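Local atomic coordinates of CNPV058 bcl-2 like protein (Canarypox virus, PDB entry 5WOS), a protein that inhibits apoptosis of the infected host cell, interacting with the proapoptotic factors BAK1 and BAX and with other BH3-containing proteins such as BIM, BID and PUMA. Residues I23-I28 with F38-E43; I55-N60 with I98-A103; Y104-F109 with D119-I124. One frame throughout, in Å; residues are numbered along the deposited sequence.

Interaction 1 of 3, residues I23-I28 with F38-E43; sequences IQNYFI and FHVEDE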
ATOM      1  N   ILE A  23      -7.329  -0.006   3.075  1.00 36.33           N
ATOM      2  CA  ILE A  23      -5.980   0.374   3.480  1.00 34.12           C
ATOM      3  C   ILE A  23      -5.970   0.818   4.936  1.00 33.72           C
ATOM      4  O   ILE A  23      -5.078   0.448   5.709  1.00 31.78           O
ATOM      5  CB  ILE A  23      -5.438   1.477   2.552  1.00 36.06           C
ATOM      6  CG1 ILE A  23      -5.403   0.988   1.102  1.00 33.34           C
ATOM      7  CG2 ILE A  23      -4.047   1.911   3.008  1.00 35.90           C
ATOM      8  CD1 ILE A  23      -4.989   2.046   0.110  1.00 40.06           C
ATOM      9  N   GLN A  24      -6.946   1.636   5.330  1.00 34.71           N
ATOM     10  CA  GLN A  24      -6.987   2.124   6.703  1.00 38.54           C
ATOM     11  C   GLN A  24      -7.047   0.969   7.695  1.00 35.72           C
ATOM     12  O   GLN A  24      -6.342   0.973   8.710  1.00 37.24           O
ATOM     13  CB  GLN A  24      -8.182   3.059   6.880  1.00 39.12           C
ATOM     14  CG  GLN A  24      -8.024   4.064   8.002  1.00 52.72           C
ATOM     15  CD  GLN A  24      -8.870   5.300   7.784  1.00 57.02           C
ATOM     16  OE1 GLN A  24      -9.928   5.242   7.156  1.00 56.03           O
ATOM     17  NE2 GLN A  24      -8.399   6.433   8.293  1.00 68.26           N
ATOM     18  N   ASN A  25      -7.864  -0.041   7.410  1.00 38.95           N
ATOM     19  CA  ASN A  25      -8.014  -1.143   8.351  1.00 39.74           C
ATOM     20  C   ASN A  25      -6.827  -2.097   8.322  1.00 37.69           C
ATOM     21  O   ASN A  25      -6.480  -2.669   9.361  1.00 35.29           O
ATOM     22  CB  ASN A  25      -9.317  -1.894   8.070  1.00 36.43           C
ATOM     23  CG  ASN A  25     -10.516  -1.246   8.743  1.00 39.00           C
ATOM     24  OD1 ASN A  25     -10.765  -1.464   9.928  1.00 47.45           O
ATOM     25  ND2 ASN A  25     -11.263  -0.447   7.991  1.00 43.49           N
ATOM     26  N   TYR A  26      -6.185  -2.285   7.166  1.00 37.06           N
ATOM     27  CA  TYR A  26      -4.998  -3.131   7.146  1.00 33.94           C
ATOM     28  C   TYR A  26      -3.857  -2.485   7.924  1.00 33.38           C
ATOM     29  O   TYR A  26      -3.150  -3.164   8.678  1.00 36.37           O
ATOM     30  CB  TYR A  26      -4.568  -3.430   5.713  1.00 36.57           C
ATOM     31  CG  TYR A  26      -3.343  -4.315   5.654  1.00 32.13           C
ATOM     32  CD1 TYR A  26      -2.127  -3.827   5.201  1.00 29.92           C
ATOM     33  CD2 TYR A  26      -3.400  -5.632   6.082  1.00 32.45           C
ATOM     34  CE1 TYR A  26      -1.008  -4.630   5.163  1.00 32.47           C
ATOM     35  CE2 TYR A  26      -2.291  -6.442   6.043  1.00 34.78           C
ATOM     36  CZ  TYR A  26      -1.096  -5.936   5.586  1.00 35.63           C
ATOM     37  OH  TYR A  26       0.018  -6.744   5.549  1.00 38.19           O
ATOM     38  N   PHE A  27      -3.657  -1.178   7.756  1.00 34.05           N
ATOM     39  CA  PHE A  27      -2.641  -0.491   8.545  1.00 36.38           C
ATOM     40  C   PHE A  27      -2.935  -0.638  10.031  1.00 39.61           C
ATOM     41  O   PHE A  27      -2.053  -0.999  10.819  1.00 39.72           O
ATOM     42  CB  PHE A  27      -2.568   0.987   8.149  1.00 34.14           C
ATOM     43  CG  PHE A  27      -1.938   1.236   6.803  1.00 33.06           C
ATOM     44  CD1 PHE A  27      -1.658   0.193   5.932  1.00 37.30           C
ATOM     45  CD2 PHE A  27      -1.614   2.524   6.412  1.00 37.34           C
ATOM     46  CE1 PHE A  27      -1.077   0.434   4.700  1.00 40.15           C
ATOM     47  CE2 PHE A  27      -1.034   2.768   5.186  1.00 35.58           C
ATOM     48  CZ  PHE A  27      -0.765   1.722   4.330  1.00 37.99           C
ATOM     49  N   ILE A  28      -4.183  -0.378  10.429  1.00 40.95           N
ATOM     50  CA  ILE A  28      -4.586  -0.578  11.820  1.00 37.98           C
ATOM     51  C   ILE A  28      -4.253  -1.995  12.267  1.00 43.11           C
ATOM     52  O   ILE A  28      -3.579  -2.207  13.284  1.00 43.76           O
ATOM     53  CB  ILE A  28      -6.085  -0.272  11.987  1.00 45.13           C
ATOM     54  CG1 ILE A  28      -6.342   1.225  11.800  1.00 43.24           C
ATOM     55  CG2 ILE A  28      -6.582  -0.722  13.358  1.00 44.94           C
ATOM     56  CD1 ILE A  28      -7.798   1.575  11.642  1.00 32.92           C
ATOM     57  N   PHE A  38     -14.142  -7.284  10.941  1.00 32.34           N
ATOM     58  CA  PHE A  38     -15.520  -6.912  11.227  1.00 37.25           C
ATOM     59  C   PHE A  38     -15.714  -5.406  11.343  1.00 36.84           C
ATOM     60  O   PHE A  38     -16.767  -4.960  11.809  1.00 38.18           O
ATOM     61  CB  PHE A  38     -15.982  -7.611  12.505  1.00 40.96           C
ATOM     62  CG  PHE A  38     -15.698  -9.088  12.516  1.00 39.28           C
ATOM     63  CD1 PHE A  38     -16.268  -9.922  11.567  1.00 37.49           C
ATOM     64  CD2 PHE A  38     -14.859  -9.639  13.472  1.00 43.16           C
ATOM     65  CE1 PHE A  38     -16.008 -11.277  11.570  1.00 41.81           C
ATOM     66  CE2 PHE A  38     -14.595 -10.995  13.481  1.00 46.52           C
ATOM     67  CZ  PHE A  38     -15.172 -11.816  12.530  1.00 44.87           C
ATOM     68  N   HIS A  39     -14.721  -4.612  10.940  1.00 41.71           N
ATOM     69  CA  HIS A  39     -14.875  -3.170  10.817  1.00 39.62           C
ATOM     70  C   HIS A  39     -14.901  -2.698   9.374  1.00 44.43           C
ATOM     71  O   HIS A  39     -15.312  -1.563   9.121  1.00 48.67           O
ATOM     72  CB  HIS A  39     -13.733  -2.440  11.540  1.00 44.10           C
ATOM     73  CG  HIS A  39     -13.665  -2.722  13.007  1.00 47.48           C
ATOM     74  ND1 HIS A  39     -13.020  -3.824  13.525  1.00 43.67           N
ATOM     75  CD2 HIS A  39     -14.160  -2.043  14.070  1.00 54.94           C
ATOM     76  CE1 HIS A  39     -13.121  -3.813  14.841  1.00 52.60           C
ATOM     77  NE2 HIS A  39     -13.808  -2.743  15.198  1.00 51.08           N
ATOM     78  N   VAL A  40     -14.478  -3.536   8.432  1.00 39.63           N
ATOM     79  CA  VAL A  40     -14.367  -3.167   7.026  1.00 37.52           C
ATOM     80  C   VAL A  40     -15.708  -3.375   6.346  1.00 40.44           C
ATOM     81  O   VAL A  40     -16.497  -4.252   6.713  1.00 39.18           O
ATOM     82  CB  VAL A  40     -13.259  -3.976   6.312  1.00 41.20           C
ATOM     83  CG1 VAL A  40     -11.895  -3.637   6.884  1.00 48.60           C
ATOM     84  CG2 VAL A  40     -13.528  -5.478   6.401  1.00 41.51           C
ATOM     85  N   GLU A  41     -15.950  -2.562   5.319  1.00 55.72           N
ATOM     86  CA  GLU A  41     -17.174  -2.670   4.536  1.00 49.53           C
ATOM     87  C   GLU A  41     -17.208  -3.968   3.736  1.00 48.07           C
ATOM     88  O   GLU A  41     -18.236  -4.656   3.702  1.00 73.20           O
ATOM     89  CB  GLU A  41     -17.288  -1.454   3.613  1.00 69.54           C
ATOM     90  CG  GLU A  41     -18.383  -1.524   2.557  1.00 76.32           C
ATOM     91  CD  GLU A  41     -18.376  -0.311   1.644  1.00 81.81           C
ATOM     92  OE1 GLU A  41     -17.977   0.779   2.106  1.00 90.08           O
ATOM     93  OE2 GLU A  41     -18.756  -0.450   0.462  1.00 87.35           O
ATOM     94  N   ASP A  42     -16.096  -4.318   3.089  1.00 55.36           N
ATOM     95  CA  ASP A  42     -16.008  -5.482   2.209  1.00 39.69           C
ATOM     96  C   ASP A  42     -15.068  -6.494   2.855  1.00 45.97           C
ATOM     97  O   ASP A  42     -13.844  -6.345   2.796  1.00 51.39           O
ATOM     98  CB  ASP A  42     -15.519  -5.070   0.825  1.00 43.91           C
ATOM     99  CG  ASP A  42     -15.390  -6.244  -0.125  1.00 48.26           C
ATOM    100  OD1 ASP A  42     -15.801  -7.366   0.239  1.00 52.11           O
ATOM    101  OD2 ASP A  42     -14.869  -6.037  -1.239  1.00 43.32           O
ATOM    102  N   GLU A  43     -15.648  -7.534   3.460  1.00 46.81           N
ATOM    103  CA  GLU A  43     -14.853  -8.490   4.223  1.00 42.85           C
ATOM    104  C   GLU A  43     -14.056  -9.416   3.309  1.00 44.11           C
ATOM    105  O   GLU A  43     -12.915  -9.771   3.624  1.00 38.58           O
ATOM    106  CB  GLU A  43     -15.764  -9.290   5.149  1.00 47.06           C
ATOM    107  CG  GLU A  43     -15.029 -10.051   6.244  1.00 44.64           C
ATOM    108  CD  GLU A  43     -14.746 -11.494   5.882  1.00 60.08           C
ATOM    109  OE1 GLU A  43     -15.377 -12.011   4.938  1.00 62.48           O
ATOM    110  OE2 GLU A  43     -13.890 -12.112   6.547  1.00 65.83           O
TER
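H39 begins the contact by setting its CB 3.5 Å from OD1 of N25, while its imidazole runs on away from the helix toward the surface. The two side chains meet nearly perpendicular, yet ring and amide planes differ by only 25°. A polar, solvent-tolerant histidine suits this place, since little more than its CB is taken up by the helix.

V40 makes the closer approach. Its CG1 lies over one face of the N25 carboxamide, displaced toward the CB and ND2 side and farther from OD1, 3.3 Å from CG of N25 and 3.4 Å from ND2 of N25. The valine's CG1 is trans to its own carbonyl carbon (chi1 -65°), and a compact branched side chain can lie on the flat amide while also packing on Y46. N25 suits the spot because both ends of its amide are employed within the chain: OD1 accepts from NE of R36, and ND2 donates to the N21 carbonyl one helical turn back. These two bonds should fix the amide's rotation and present its face to the valine.

In the all-helical Bcl-2 fold such a loop joins the first helix to the next, here 14-32 to 43-69. Further along, the E41 amide is bonded to OD1 of N21 on the same helix. D42 then takes the N-cap position of helix 43-69, its OD1 reaching forward to the T45 amide N in a weak hydrogen bond.

Interaction 2 of 3, residues I55-N60 with I98-A103; sequences IILRDN and IIAFGA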
ATOM      1  N   ILE A  55       2.132 -11.709   2.673  1.00 37.12           N
ATOM      2  CA  ILE A  55       3.125 -12.505   1.956  1.00 38.51           C
ATOM      3  C   ILE A  55       4.289 -11.624   1.521  1.00 41.38           C
ATOM      4  O   ILE A  55       5.460 -11.975   1.705  1.00 44.58           O
ATOM      5  CB  ILE A  55       2.488 -13.213   0.746  1.00 44.55           C
ATOM      6  CG1 ILE A  55       1.298 -14.076   1.175  1.00 55.80           C
ATOM      7  CG2 ILE A  55       3.520 -14.090   0.045  1.00 51.84           C
ATOM      8  CD1 ILE A  55       0.370 -14.432   0.030  1.00 51.82           C
ATOM      9  N   ILE A  56       3.984 -10.468   0.928  1.00 40.64           N
ATOM     10  CA  ILE A  56       5.036  -9.556   0.485  1.00 39.85           C
ATOM     11  C   ILE A  56       5.900  -9.132   1.666  1.00 37.75           C
ATOM     12  O   ILE A  56       7.134  -9.134   1.589  1.00 43.85           O
ATOM     13  CB  ILE A  56       4.417  -8.344  -0.235  1.00 38.72           C
ATOM     14  CG1 ILE A  56       3.962  -8.757  -1.636  1.00 43.14           C
ATOM     15  CG2 ILE A  56       5.407  -7.183  -0.316  1.00 41.69           C
ATOM     16  CD1 ILE A  56       3.094  -7.732  -2.316  1.00 35.77           C
ATOM     17  N   LEU A  57       5.264  -8.757   2.775  1.00 38.18           N
ATOM     18  CA  LEU A  57       6.015  -8.354   3.957  1.00 37.35           C
ATOM     19  C   LEU A  57       6.910  -9.485   4.445  1.00 42.79           C
ATOM     20  O   LEU A  57       8.106  -9.291   4.682  1.00 42.75           O
ATOM     21  CB  LEU A  57       5.050  -7.913   5.061  1.00 40.71           C
ATOM     22  CG  LEU A  57       4.378  -6.551   4.864  1.00 44.21           C
ATOM     23  CD1 LEU A  57       3.270  -6.347   5.884  1.00 43.94           C
ATOM     24  CD2 LEU A  57       5.395  -5.427   4.963  1.00 43.45           C
ATOM     25  N   ARG A  58       6.345 -10.685   4.589  1.00 49.58           N
ATOM     26  CA  ARG A  58       7.118 -11.806   5.108  1.00 52.42           C
ATOM     27  C   ARG A  58       8.352 -12.080   4.258  1.00 48.50           C
ATOM     28  O   ARG A  58       9.400 -12.457   4.794  1.00 61.55           O
ATOM     29  CB  ARG A  58       6.231 -13.049   5.190  1.00 48.97           C
ATOM     30  CG  ARG A  58       6.947 -14.305   5.655  1.00 59.15           C
ATOM     31  CD  ARG A  58       7.187 -15.249   4.496  1.00 63.91           C
ATOM     32  NE  ARG A  58       5.935 -15.725   3.909  1.00 46.39           N
ATOM     33  CZ  ARG A  58       5.841 -16.321   2.724  1.00 62.23           C
ATOM     34  NH1 ARG A  58       6.924 -16.515   1.984  1.00 67.95           N
ATOM     35  NH2 ARG A  58       4.660 -16.720   2.276  1.00 58.75           N
ATOM     36  N   ASP A  59       8.258 -11.882   2.945  1.00 50.26           N
ATOM     37  CA  ASP A  59       9.358 -12.166   2.032  1.00 44.00           C
ATOM     38  C   ASP A  59      10.278 -10.975   1.788  1.00 43.89           C
ATOM     39  O   ASP A  59      11.381 -11.168   1.265  1.00 46.69           O
ATOM     40  CB  ASP A  59       8.806 -12.647   0.686  1.00 50.89           C
ATOM     41  CG  ASP A  59       8.053 -13.955   0.797  1.00 61.21           C
ATOM     42  OD1 ASP A  59       8.451 -14.799   1.626  1.00 62.15           O
ATOM     43  OD2 ASP A  59       7.064 -14.142   0.056  1.00 58.14           O
ATOM     44  N   ASN A  60       9.861  -9.754   2.146  1.00 42.76           N
ATOM     45  CA  ASN A  60      10.625  -8.567   1.776  1.00 43.75           C
ATOM     46  C   ASN A  60      10.754  -7.569   2.922  1.00 47.48           C
ATOM     47  O   ASN A  60      11.116  -6.410   2.681  1.00 48.04           O
ATOM     48  CB  ASN A  60       9.988  -7.868   0.570  1.00 47.29           C
ATOM     49  CG  ASN A  60       9.894  -8.769  -0.644  1.00 52.63           C
ATOM     50  OD1 ASN A  60      10.872  -8.951  -1.368  1.00 60.93           O
ATOM     51  ND2 ASN A  60       8.713  -9.336  -0.876  1.00 48.69           N
ATOM     52  N   ILE A  98       2.833  -1.511  -2.988  1.00 35.61           N
ATOM     53  CA  ILE A  98       2.769  -0.175  -2.397  1.00 35.10           C
ATOM     54  C   ILE A  98       2.065  -0.225  -1.047  1.00 31.29           C
ATOM     55  O   ILE A  98       2.540   0.340  -0.053  1.00 27.15           O
ATOM     56  CB  ILE A  98       2.064   0.791  -3.364  1.00 29.05           C
ATOM     57  CG1 ILE A  98       2.956   1.073  -4.572  1.00 30.51           C
ATOM     58  CG2 ILE A  98       1.675   2.100  -2.660  1.00 32.27           C
ATOM     59  CD1 ILE A  98       2.190   1.536  -5.791  1.00 43.84           C
ATOM     60  N   ILE A  99       0.914  -0.893  -0.995  1.00 32.93           N
ATOM     61  CA  ILE A  99       0.147  -0.967   0.244  1.00 35.02           C
ATOM     62  C   ILE A  99       0.964  -1.655   1.329  1.00 31.58           C
ATOM     63  O   ILE A  99       0.995  -1.210   2.483  1.00 33.41           O
ATOM     64  CB  ILE A  99      -1.192  -1.686  -0.004  1.00 33.00           C
ATOM     65  CG1 ILE A  99      -2.052  -0.880  -0.983  1.00 35.06           C
ATOM     66  CG2 ILE A  99      -1.945  -1.900   1.307  1.00 32.05           C
ATOM     67  CD1 ILE A  99      -3.201  -1.676  -1.587  1.00 37.78           C
ATOM     68  N   ALA A 100       1.640  -2.750   0.975  1.00 28.15           N
ATOM     69  CA  ALA A 100       2.437  -3.477   1.956  1.00 31.51           C
ATOM     70  C   ALA A 100       3.584  -2.618   2.472  1.00 35.91           C
ATOM     71  O   ALA A 100       3.778  -2.483   3.686  1.00 32.06           O
ATOM     72  CB  ALA A 100       2.965  -4.774   1.345  1.00 35.22           C
ATOM     73  N   PHE A 101       4.361  -2.031   1.557  1.00 38.97           N
ATOM     74  CA  PHE A 101       5.439  -1.137   1.966  1.00 35.12           C
ATOM     75  C   PHE A 101       4.895   0.060   2.731  1.00 34.99           C
ATOM     76  O   PHE A 101       5.506   0.517   3.705  1.00 35.10           O
ATOM     77  CB  PHE A 101       6.232  -0.677   0.744  1.00 42.62           C
ATOM     78  CG  PHE A 101       7.348   0.278   1.072  1.00 43.09           C
ATOM     79  CD1 PHE A 101       8.558  -0.190   1.552  1.00 37.52           C
ATOM     80  CD2 PHE A 101       7.184   1.643   0.903  1.00 37.92           C
ATOM     81  CE1 PHE A 101       9.582   0.683   1.856  1.00 41.22           C
ATOM     82  CE2 PHE A 101       8.208   2.519   1.204  1.00 39.71           C
ATOM     83  CZ  PHE A 101       9.407   2.036   1.683  1.00 39.49           C
ATOM     84  N   GLY A 102       3.746   0.587   2.308  1.00 33.01           N
ATOM     85  CA  GLY A 102       3.090   1.616   3.095  1.00 38.32           C
ATOM     86  C   GLY A 102       2.791   1.151   4.507  1.00 41.45           C
ATOM     87  O   GLY A 102       3.016   1.884   5.474  1.00 38.35           O
ATOM     88  N   ALA A 103       2.291  -0.081   4.646  1.00 37.07           N
ATOM     89  CA  ALA A 103       2.013  -0.624   5.971  1.00 34.64           C
ATOM     90  C   ALA A 103       3.277  -0.680   6.819  1.00 36.49           C
ATOM     91  O   ALA A 103       3.258  -0.311   7.999  1.00 44.34           O
ATOM     92  CB  ALA A 103       1.392  -2.014   5.849  1.00 47.11           C
TER
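A100 faces both I56 and L57, and its methyl meets both side chains. The CB of A100 lies 3.8 Å from CG2 of I56 and 4.2 Å from CG of L57. The leucine also leans a methyl on the partner backbone, with CD2 of L57 3.6 Å from the carbonyl O of A100. So small a side chain lets the helices come close, the CA atoms of L57 and A100 being 6.4 Å apart.

With CG1 of I56 beside the backbone N (chi1 -76°), CG2 takes the anti place and meets the alanine; the I56 side chain also packs on I96 and S97. One turn on, N60 folds back along its own helix, and its ND2 donates to the I56 carbonyl O at 2.9 Å, in the carbonyl plane and on a lone pair (C=O...N 126°).

A bound peptide packs an aromatic side chain on I56 and apolar ones on N60, I98 and F101, so the contact lies beside the ligand groove of this Bcl-2 homologue. C53 packs on I99 and A100, while F64 touches I56 and L57 and makes an edge-to-face stack with F101. Helix 78-86 covers I98, and Y26 of helix 14-32 meets both L57 and A103.

Interaction 3 of 3, residues Y104-F109 with D119-I124; sequences YVTKVF and DLMPDI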
ATOM      1  N   TYR A 104       4.388  -1.135   6.236  1.00 41.36           N
ATOM      2  CA  TYR A 104       5.631  -1.228   6.997  1.00 44.20           C
ATOM      3  C   TYR A 104       6.073   0.145   7.488  1.00 43.85           C
ATOM      4  O   TYR A 104       6.421   0.314   8.663  1.00 44.97           O
ATOM      5  CB  TYR A 104       6.730  -1.871   6.149  1.00 44.95           C
ATOM      6  CG  TYR A 104       8.047  -1.960   6.882  1.00 51.35           C
ATOM      7  CD1 TYR A 104       8.170  -2.740   8.020  1.00 59.49           C
ATOM      8  CD2 TYR A 104       9.161  -1.252   6.449  1.00 53.37           C
ATOM      9  CE1 TYR A 104       9.367  -2.826   8.704  1.00 73.12           C
ATOM     10  CE2 TYR A 104      10.366  -1.330   7.129  1.00 58.97           C
ATOM     11  CZ  TYR A 104      10.461  -2.120   8.256  1.00 68.52           C
ATOM     12  OH  TYR A 104      11.648  -2.208   8.943  1.00 74.96           O
ATOM     13  N   VAL A 105       6.077   1.138   6.596  1.00 42.79           N
ATOM     14  CA  VAL A 105       6.445   2.499   6.989  1.00 40.60           C
ATOM     15  C   VAL A 105       5.582   2.961   8.154  1.00 43.76           C
ATOM     16  O   VAL A 105       6.078   3.524   9.138  1.00 47.29           O
ATOM     17  CB  VAL A 105       6.327   3.452   5.785  1.00 36.40           C
ATOM     18  CG1 VAL A 105       6.252   4.910   6.233  1.00 44.68           C
ATOM     19  CG2 VAL A 105       7.505   3.260   4.848  1.00 34.23           C
ATOM     20  N   THR A 106       4.272   2.731   8.056  1.00 47.09           N
ATOM     21  CA  THR A 106       3.362   3.156   9.115  1.00 45.28           C
ATOM     22  C   THR A 106       3.766   2.545  10.451  1.00 46.38           C
ATOM     23  O   THR A 106       3.873   3.248  11.462  1.00 44.16           O
ATOM     24  CB  THR A 106       1.925   2.774   8.750  1.00 37.93           C
ATOM     25  OG1 THR A 106       1.603   3.295   7.454  1.00 46.07           O
ATOM     26  CG2 THR A 106       0.942   3.339   9.758  1.00 39.10           C
ATOM     27  N   LYS A 107       3.998   1.230  10.476  1.00 45.81           N
ATOM     28  CA  LYS A 107       4.478   0.597  11.698  1.00 51.87           C
ATOM     29  C   LYS A 107       5.795   1.219  12.146  1.00 49.46           C
ATOM     30  O   LYS A 107       5.999   1.470  13.339  1.00 58.36           O
ATOM     31  CB  LYS A 107       4.647  -0.909  11.487  1.00 49.11           C
ATOM     32  CG  LYS A 107       4.220  -1.770  12.679  1.00 46.46           C
ATOM     33  CD  LYS A 107       5.056  -3.040  12.773  1.00 52.27           C
ATOM     34  CE  LYS A 107       4.310  -4.169  13.468  1.00 57.64           C
ATOM     35  NZ  LYS A 107       3.836  -3.789  14.826  1.00 65.03           N
ATOM     36  N   VAL A 108       6.691   1.503  11.197  1.00 55.89           N
ATOM     37  CA  VAL A 108       8.011   2.025  11.543  1.00 55.72           C
ATOM     38  C   VAL A 108       7.887   3.392  12.201  1.00 60.66           C
ATOM     39  O   VAL A 108       8.512   3.661  13.236  1.00 67.75           O
ATOM     40  CB  VAL A 108       8.907   2.071  10.293  1.00 57.57           C
ATOM     41  CG1 VAL A 108      10.100   3.009  10.501  1.00 61.22           C
ATOM     42  CG2 VAL A 108       9.391   0.667   9.962  1.00 52.13           C
ATOM     43  N   PHE A 109       7.073   4.276  11.619  1.00 53.04           N
ATOM     44  CA  PHE A 109       6.824   5.562  12.259  1.00 58.83           C
ATOM     45  C   PHE A 109       6.048   5.404  13.556  1.00 62.12           C
ATOM     46  O   PHE A 109       6.125   6.279  14.426  1.00 60.37           O
ATOM     47  CB  PHE A 109       6.060   6.491  11.313  1.00 54.94           C
ATOM     48  CG  PHE A 109       6.931   7.220  10.333  1.00 57.98           C
ATOM     49  CD1 PHE A 109       8.101   7.833  10.743  1.00 66.32           C
ATOM     50  CD2 PHE A 109       6.572   7.303   8.999  1.00 65.20           C
ATOM     51  CE1 PHE A 109       8.894   8.507   9.844  1.00 67.80           C
ATOM     52  CE2 PHE A 109       7.364   7.975   8.098  1.00 57.74           C
ATOM     53  CZ  PHE A 109       8.525   8.582   8.523  1.00 63.53           C
ATOM     54  N   ASP A 119      -1.538   8.626  11.561  1.00 71.32           N
ATOM     55  CA  ASP A 119      -2.927   8.955  11.265  1.00 71.40           C
ATOM     56  C   ASP A 119      -3.126   9.337   9.803  1.00 59.39           C
ATOM     57  O   ASP A 119      -4.266   9.336   9.323  1.00 62.55           O
ATOM     58  CB  ASP A 119      -3.396  10.098  12.172  1.00 71.60           C
ATOM     59  CG  ASP A 119      -4.903  10.258  12.180  1.00 81.16           C
ATOM     60  OD1 ASP A 119      -5.610   9.298  11.806  1.00 98.41           O
ATOM     61  OD2 ASP A 119      -5.383  11.344  12.563  1.00 79.56           O
ATOM     62  N   LEU A 120      -2.048   9.648   9.080  1.00 64.89           N
ATOM     63  CA  LEU A 120      -2.157  10.162   7.722  1.00 60.88           C
ATOM     64  C   LEU A 120      -1.766   9.165   6.641  1.00 52.08           C
ATOM     65  O   LEU A 120      -2.243   9.298   5.508  1.00 47.74           O
ATOM     66  CB  LEU A 120      -1.288  11.416   7.561  1.00 60.49           C
ATOM     67  CG  LEU A 120      -1.481  12.507   8.614  1.00 77.55           C
ATOM     68  CD1 LEU A 120      -0.635  13.723   8.262  1.00 86.60           C
ATOM     69  CD2 LEU A 120      -2.951  12.887   8.758  1.00 70.62           C
ATOM     70  N   MET A 121      -0.927   8.181   6.955  1.00 56.66           N
ATOM     71  CA  MET A 121      -0.425   7.278   5.924  1.00 50.91           C
ATOM     72  C   MET A 121      -1.519   6.689   5.043  1.00 46.70           C
ATOM     73  O   MET A 121      -1.324   6.644   3.816  1.00 48.67           O
ATOM     74  CB  MET A 121       0.384   6.149   6.576  1.00 43.87           C
ATOM     75  CG  MET A 121       1.782   6.556   7.026  1.00 56.81           C
ATOM     76  SD  MET A 121       2.824   7.201   5.697  1.00 57.70           S
ATOM     77  CE  MET A 121       2.954   5.768   4.628  1.00 43.73           C
ATOM     78  N   PRO A 122      -2.655   6.224   5.569  1.00 42.53           N
ATOM     79  CA  PRO A 122      -3.694   5.693   4.669  1.00 43.55           C
ATOM     80  C   PRO A 122      -4.137   6.695   3.618  1.00 41.63           C
ATOM     81  O   PRO A 122      -4.213   6.357   2.428  1.00 41.33           O
ATOM     82  CB  PRO A 122      -4.827   5.322   5.633  1.00 40.34           C
ATOM     83  CG  PRO A 122      -4.151   5.101   6.950  1.00 41.18           C
ATOM     84  CD  PRO A 122      -3.024   6.082   6.989  1.00 46.12           C
ATOM     85  N   ASP A 123      -4.428   7.930   4.027  1.00 46.57           N
ATOM     86  CA  ASP A 123      -4.846   8.944   3.068  1.00 42.69           C
ATOM     87  C   ASP A 123      -3.718   9.298   2.110  1.00 44.70           C
ATOM     88  O   ASP A 123      -3.961   9.552   0.924  1.00 45.11           O
ATOM     89  CB  ASP A 123      -5.331  10.186   3.811  1.00 43.75           C
ATOM     90  CG  ASP A 123      -6.690   9.990   4.455  1.00 46.59           C
ATOM     91  OD1 ASP A 123      -7.684   9.810   3.720  1.00 57.66           O
ATOM     92  OD2 ASP A 123      -6.760  10.006   5.700  1.00 66.31           O
ATOM     93  N   ILE A 124      -2.475   9.304   2.598  1.00 44.30           N
ATOM     94  CA  ILE A 124      -1.351   9.736   1.770  1.00 46.96           C
ATOM     95  C   ILE A 124      -1.135   8.779   0.603  1.00 55.21           C
ATOM     96  O   ILE A 124      -0.908   9.213  -0.535  1.00 43.91           O
ATOM     97  CB  ILE A 124      -0.078   9.883   2.625  1.00 50.55           C
ATOM     98  CG1 ILE A 124      -0.241  11.041   3.613  1.00 52.47           C
ATOM     99  CG2 ILE A 124       1.148  10.119   1.735  1.00 51.22           C
ATOM    100  CD1 ILE A 124       0.895  11.177   4.610  1.00 65.92           C
TER
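V105 and T106 together receive M121, and the apolar part of this meeting is the contact of V105 with the methionine's end. CG1 of V105 lies 3.8 Å from the CE methyl of M121 and 4.2 Å from its SD, the valine standing roughly perpendicular to the methionine chain. A chi1 of 161° places CG1 of V105 across the CA-CB bond from the backbone N, which sends that branch toward the sulfur end. Methionine suits the place because its unbranched chain can bend: turns at both chi2 (-58°) and chi3 (-63°) curl it back so that CE comes to the valine. I78 packs on the same side chain, bringing the start of helix 78-86 into the cluster.

The second kind of contact sets a hydroxyl against aliphatic carbon. OG1 of T106 is 3.2 Å from CB of M121 and 3.3 Å from its CG, and the two side chains lie alongside, running in opposing senses. No hydrogen bond crosses here; the buried OG1 is satisfied within its own helix by the G102 carbonyl O. Threonine can thus pack like a small apolar residue, and V118 and F27 touch it too.

The backbones come nearest between T106 and M121, whose CA atoms are 6.4 Å apart, where helix 121-138 begins. P122 suits its first turn, where an absent amide N-H breaks no helical bond, and its ring rests on F27; the I124 amide then bonds to the L120 carbonyl O.

Helices 92-112 and 121-138, consecutive in the chain and packed together in the interior, correspond to the central helical hairpin of the Bcl-2 fold.

Overall arrangement
From the N terminus, helix 14-32 runs into a loop that interaction 1 closes by folding 38-43 back on 23-28, just before helix 43-69. That helix takes part in interaction 2, a longer closure that spans helix 78-86 before 98-103 returns to 55-60. Helix 92-112 continues directly from 98-103 into 104-109, where interaction 3 closes the short connection to helix 121-138. The three closures come in series; none nests in or crosses another. F27 ties them together spatially: its ring packs against A103 and G102 of interaction 2 and against T106, M121 and P122 of interaction 3, so helix 14-32 lies against both members of the central pair, 92-112 and 121-138.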